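Local coordinates for DUF1611 domain-containing protein (Anabaena variabilis, PDB 2OBN) that is of unknown function but joins a Rossmann-like domain to a P-loop NTPase-like domain, which suggests nucleotide binding, at residues 144-148 against 250-254. The protein carries 2 engineered substitutions. Residues are numbered along the deposited sequence; the frame is centred on the assembly and turned at random.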
loop_
_atom_site.group_PDB
_atom_site.type_symbol
_atom_site.label_atom_id
_atom_site.label_comp_id
_atom_site.label_asym_id
_atom_site.label_seq_id
_atom_site.Cartn_x
_atom_site.Cartn_y
_atom_site.Cartn_z
ATOM N N SER B 144 7.313 11.783 -4.794
ATOM C CA SER B 144 7.286 13.189 -4.386
ATOM C C SER B 144 6.285 14.041 -5.173
ATOM O O SER B 144 6.375 15.274 -5.147
ATOM C CB SER B 144 8.688 13.785 -4.567
ATOM O OG SER B 144 9.030 13.845 -5.943
ATOM N N GLY B 145 5.332 13.403 -5.850
ATOM C CA GLY B 145 4.372 14.125 -6.683
ATOM C C GLY B 145 4.972 14.730 -7.959
ATOM O O GLY B 145 4.387 15.653 -8.539
ATOM N N ALA B 146 6.107 14.181 -8.417
ATOM C CA ALA B 146 6.839 14.685 -9.598
ATOM C C ALA B 146 6.070 14.609 -10.902
ATOM O O ALA B 146 6.403 15.335 -11.828
ATOM C CB ALA B 146 8.160 13.950 -9.765
ATOM N N ALA B 147 5.071 13.726 -10.977
ATOM C CA ALA B 147 4.260 13.559 -12.175
ATOM C C ALA B 147 3.378 14.771 -12.477
ATOM O O ALA B 147 2.972 14.947 -13.610
ATOM C CB ALA B 147 3.405 12.315 -12.049
ATOM N N ARG B 148 3.094 15.602 -11.468
ATOM C CA ARG B 148 2.267 16.793 -11.644
ATOM C C ARG B 148 2.891 17.762 -12.633
ATOM O O ARG B 148 2.212 18.634 -13.167
ATOM C CB ARG B 148 2.094 17.525 -10.309
ATOM C CG ARG B 148 3.275 18.361 -9.913
ATOM C CD ARG B 148 3.194 18.827 -8.483
ATOM N NE ARG B 148 4.259 19.783 -8.200
ATOM C CZ ARG B 148 5.551 19.478 -8.028
ATOM N NH1 ARG B 148 5.999 18.222 -8.085
ATOM N NH2 ARG B 148 6.416 20.450 -7.772
ATOM N N ARG B 250 -1.705 8.981 -6.032
ATOM C CA ARG B 250 -0.588 9.786 -5.557
ATOM C C ARG B 250 0.592 9.709 -6.512
ATOM O O ARG B 250 1.206 10.734 -6.852
ATOM C CB ARG B 250 -0.182 9.330 -4.153
ATOM C CG ARG B 250 -1.240 9.579 -3.087
ATOM C CD ARG B 250 -1.238 11.039 -2.607
ATOM N NE ARG B 250 -2.289 11.280 -1.619
ATOM C CZ ARG B 250 -3.557 11.547 -1.915
ATOM N NH1 ARG B 250 -3.959 11.677 -3.179
ATOM N NH2 ARG B 250 -4.426 11.717 -0.927
ATOM N N GLY B 251 0.930 8.503 -6.947
ATOM C CA GLY B 251 2.056 8.340 -7.867
ATOM C C GLY B 251 1.851 8.964 -9.240
ATOM O O GLY B 251 2.763 9.572 -9.773
ATOM N N SER B 252 0.640 8.848 -9.791
ATOM C CA SER B 252 0.358 9.331 -11.140
ATOM C C SER B 252 -0.089 10.772 -11.208
ATOM O O SER B 252 -0.049 11.342 -12.286
ATOM C CB SER B 252 -0.696 8.457 -11.819
ATOM O OG SER B 252 -1.961 8.556 -11.184
ATOM N N GLN B 253 -0.519 11.361 -10.088
ATOM C CA GLN B 253 -0.983 12.761 -10.064
ATOM C C GLN B 253 -1.961 12.966 -11.226
ATOM O O GLN B 253 -1.764 13.827 -12.077
ATOM C CB GLN B 253 0.215 13.711 -10.167
ATOM C CG GLN B 253 1.194 13.598 -9.005
ATOM C CD GLN B 253 0.684 14.260 -7.721
ATOM O OE1 GLN B 253 0.602 15.486 -7.640
ATOM N NE2 GLN B 253 0.398 13.456 -6.707
ATOM N N PRO B 254 -3.050 12.188 -11.244
ATOM C CA PRO B 254 -3.906 12.206 -12.434
ATOM C C PRO B 254 -4.538 13.555 -12.744
ATOM O O PRO B 254 -4.831 14.337 -11.830
ATOM C CB PRO B 254 -5.000 11.171 -12.099
ATOM C CG PRO B 254 -4.987 11.021 -10.593
ATOM C CD PRO B 254 -3.588 11.342 -10.162
HETATM O O HOH W 1 3.630 11.001 -5.729
HETATM O O HOH W 2 4.142 11.789 -8.830
#
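Arg148 and Gln253 come together with their CA atoms 5.4 Å apart, where the 3-10 segment that starts at Ala146 meets the C-terminal end of helix 245-252. The contact lies in the P-loop domain, where the 3-10 segment precedes strand 153-159 and the helix leads into strand 256-262, its neighbour in the parallel sheet. No direct hydrogen bond crosses; two waters link the backbones instead. One accepts from Gly145 N, just before the 3-10 segment, and lies 2.7 Å from Arg250 O. The other accepts from Ala147 N and lies 2.8 Å from Gly251 O. Arg250 O also receives Gln253 NE2.

Gln253, with positive phi, is the first residue to leave the helix. Its CG stands beside its own backbone N (chi1 -62°), and a bend at chi2 folds the amide back toward the helix. NE2 then donates to Arg250 O at 2.8 Å, in the carbonyl plane and on a lone pair. This holds the amide alongside Gly145, with CD 3.8 Å from Gly145 CA. Ala147 CB points at the helix end and lies 3.6 Å from Ser252 O. The same methyl touches Val219 of helix 208-222. Arg148 CB rests 3.7 Å from Gln253 OE1. The extended Arg148 chain leads away from Gln253, and its guanidinium turns an edge to Gly145 C. Gly145 O accepts from Arg148 N and, on the opposite face of the carbonyl plane, from Arg148 NH1 at 3.1 Å.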